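Local coordinates for uncharacterized protein (Bacteroides uniformis, PDB 4K61), which is of unknown function but belongs to the PepSY-like family of putative beta-lactamase-inhibitor-like proteins, at residues M54-W59 and T87-P92. Residues are numbered along the deposited sequence; the frame is centred on the assembly and turned at random.
Sequences MQQTDW and TWVQFP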
loop_
_atom_site.group_PDB
_atom_site.type_symbol
_atom_site.label_atom_id
_atom_site.label_comp_id
_atom_site.label_asym_id
_atom_site.label_seq_id
_atom_site.Cartn_x
_atom_site.Cartn_y
_atom_site.Cartn_z
HETATM N N MSE A 54 3.030 0.824 -9.083
HETATM C CA MSE A 54 2.967 0.386 -7.683
HETATM C C MSE A 54 1.854 -0.620 -7.572
HETATM O O MSE A 54 0.826 -0.525 -8.277
HETATM C CB MSE A 54 2.709 1.593 -6.759
HETATM C CG MSE A 54 2.584 1.150 -5.290
HETATM SE SE MSE A 54 2.859 2.728 -4.129
HETATM C CE MSE A 54 1.241 3.761 -4.662
ATOM N N GLN A 55 2.016 -1.560 -6.643
ATOM C CA GLN A 55 0.946 -2.428 -6.216
ATOM C C GLN A 55 0.958 -2.509 -4.698
ATOM O O GLN A 55 2.014 -2.515 -4.090
ATOM C CB GLN A 55 1.134 -3.827 -6.772
ATOM C CG GLN A 55 0.139 -4.860 -6.228
ATOM C CD GLN A 55 0.323 -6.188 -6.928
ATOM O OE1 GLN A 55 -0.201 -6.406 -8.019
ATOM N NE2 GLN A 55 1.094 -7.068 -6.319
ATOM N N GLN A 56 -0.222 -2.536 -4.117
ATOM C CA GLN A 56 -0.368 -2.691 -2.694
ATOM C C GLN A 56 -1.279 -3.847 -2.394
ATOM O O GLN A 56 -2.365 -3.986 -2.957
ATOM C CB GLN A 56 -0.898 -1.416 -2.064
ATOM C CG GLN A 56 0.098 -0.266 -2.126
ATOM C CD GLN A 56 -0.435 1.011 -1.528
ATOM O OE1 GLN A 56 -1.520 1.066 -0.948
ATOM N NE2 GLN A 56 0.335 2.075 -1.680
ATOM N N THR A 57 -0.841 -4.672 -1.448
ATOM C CA THR A 57 -1.700 -5.727 -0.912
ATOM C C THR A 57 -1.997 -5.415 0.550
ATOM O O THR A 57 -1.098 -5.161 1.361
ATOM C CB THR A 57 -0.973 -7.074 -1.010
ATOM O OG1 THR A 57 -0.638 -7.318 -2.378
ATOM C CG2 THR A 57 -1.809 -8.208 -0.491
ATOM N N ASP A 58 -3.283 -5.373 0.862
ATOM C CA ASP A 58 -3.745 -5.024 2.193
ATOM C C ASP A 58 -3.719 -6.270 3.022
ATOM O O ASP A 58 -4.618 -7.084 2.992
ATOM C CB ASP A 58 -5.146 -4.431 2.132
ATOM C CG ASP A 58 -5.624 -3.914 3.474
ATOM O OD1 ASP A 58 -4.914 -4.088 4.477
ATOM O OD2 ASP A 58 -6.727 -3.327 3.526
ATOM N N TRP A 59 -2.642 -6.406 3.773
ATOM C CA TRP A 59 -2.443 -7.555 4.617
ATOM C C TRP A 59 -3.311 -7.520 5.863
ATOM O O TRP A 59 -3.618 -8.556 6.425
ATOM C CB TRP A 59 -0.973 -7.641 5.016
ATOM C CG TRP A 59 -0.078 -8.389 4.057
ATOM C CD1 TRP A 59 -0.439 -9.346 3.133
ATOM C CD2 TRP A 59 1.338 -8.339 4.024
ATOM N NE1 TRP A 59 0.676 -9.823 2.482
ATOM C CE2 TRP A 59 1.779 -9.248 3.029
ATOM C CE3 TRP A 59 2.291 -7.636 4.759
ATOM C CZ2 TRP A 59 3.132 -9.437 2.732
ATOM C CZ3 TRP A 59 3.603 -7.786 4.448
ATOM C CH2 TRP A 59 4.031 -8.703 3.450
ATOM N N THR A 87 0.331 -2.924 4.980
ATOM C CA THR A 87 0.293 -2.967 3.529
ATOM C C THR A 87 1.647 -3.429 3.004
ATOM O O THR A 87 2.705 -2.935 3.422
ATOM C CB THR A 87 -0.065 -1.584 2.963
ATOM O OG1 THR A 87 -1.315 -1.179 3.510
ATOM C CG2 THR A 87 -0.188 -1.595 1.457
ATOM N N TRP A 88 1.605 -4.402 2.093
ATOM C CA TRP A 88 2.758 -4.808 1.317
ATOM C C TRP A 88 2.822 -4.046 0.017
ATOM O O TRP A 88 1.932 -4.148 -0.823
ATOM C CB TRP A 88 2.661 -6.319 1.050
ATOM C CG TRP A 88 3.741 -6.985 0.293
ATOM C CD1 TRP A 88 3.598 -7.776 -0.819
ATOM C CD2 TRP A 88 5.127 -7.017 0.627
ATOM N NE1 TRP A 88 4.805 -8.286 -1.209
ATOM C CE2 TRP A 88 5.771 -7.836 -0.347
ATOM C CE3 TRP A 88 5.892 -6.439 1.652
ATOM C CZ2 TRP A 88 7.126 -8.090 -0.320
ATOM C CZ3 TRP A 88 7.275 -6.685 1.657
ATOM C CH2 TRP A 88 7.861 -7.522 0.687
ATOM N N VAL A 89 3.850 -3.224 -0.114
ATOM C CA VAL A 89 3.986 -2.308 -1.230
ATOM C C VAL A 89 5.087 -2.819 -2.157
ATOM O O VAL A 89 6.269 -2.967 -1.761
ATOM C CB VAL A 89 4.357 -0.900 -0.740
ATOM C CG1 VAL A 89 4.375 0.068 -1.909
ATOM C CG2 VAL A 89 3.422 -0.420 0.347
ATOM N N GLN A 90 4.717 -3.022 -3.415
ATOM C CA GLN A 90 5.639 -3.523 -4.427
ATOM C C GLN A 90 5.698 -2.583 -5.633
ATOM O O GLN A 90 4.757 -1.791 -5.910
ATOM C CB GLN A 90 5.188 -4.911 -4.882
ATOM C CG GLN A 90 5.170 -5.977 -3.786
ATOM C CD GLN A 90 4.589 -7.292 -4.298
ATOM O OE1 GLN A 90 3.379 -7.484 -4.312
ATOM N NE2 GLN A 90 5.448 -8.161 -4.768
ATOM N N PHE A 91 6.822 -2.670 -6.313
ATOM C CA PHE A 91 7.189 -1.772 -7.422
ATOM C C PHE A 91 7.883 -2.573 -8.502
ATOM O O PHE A 91 8.517 -3.594 -8.218
ATOM C CB PHE A 91 8.181 -0.708 -6.965
ATOM C CG PHE A 91 7.766 0.072 -5.774
ATOM C CD1 PHE A 91 6.873 1.119 -5.883
ATOM C CD2 PHE A 91 8.308 -0.218 -4.528
ATOM C CE1 PHE A 91 6.514 1.858 -4.782
ATOM C CE2 PHE A 91 7.959 0.513 -3.428
ATOM C CZ PHE A 91 7.057 1.547 -3.536
ATOM N N PRO A 92 7.832 -2.078 -9.761
ATOM C CA PRO A 92 8.446 -2.847 -10.816
ATOM C C PRO A 92 9.962 -2.861 -10.723
ATOM O O PRO A 92 10.568 -3.857 -11.084
ATOM C CB PRO A 92 7.959 -2.159 -12.100
ATOM C CG PRO A 92 7.492 -0.814 -11.677
ATOM C CD PRO A 92 7.006 -0.973 -10.271
HETATM O O HOH W 1 1.586 -5.959 -3.087
#
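Two central strands of the antiparallel PepSY-like sheet pair here, Q55 facing Q90 and T57 facing W88 as hydrogen-bonded pairs, with Q56 opposite V89 between them. Four backbone bonds join them; the straightest, at 177°, runs from Q90 N to Q55 O over 2.8 Å. The face carrying Q55, T57, W88 and Q90 is partly polar. There Q55 NE2 donates to Q90 OE1 at 3.1 Å, a bent bond arriving above the carbonyl plane, while Q55 OE1 is held by Y16. A water bridges the strands, accepting from T57 OG1 and donating to W88 O and to Q90 OE1, 2.7 Å from the last, so small polar threonine and long glutamine suit this face. With CG anti to the backbone N (chi1 -179°), the W88 indole runs alongside that of W59, the planes nearly parallel (13°) but slid apart. The broad W59 indole offers W88 CB a flat apolar surface, a CH-pi contact 3.5 Å from the six-membered ring's centroid. On the other face, apolar M54 (selenomethionine), V89 and F91 suit burial: M54 SE packs on V89 CG1 (3.8 Å) and approaches the F91 ring obliquely, 3.8 Å from CE1, a Met-aromatic contact. Buried Q56 packs CB and CG on the T87 methyl, and its amide is accommodated because NE2 hydrogen-bonds L134 O. Helix 136-139 covers this side through F139, while strands 40-46 and 97-103 flank the pair.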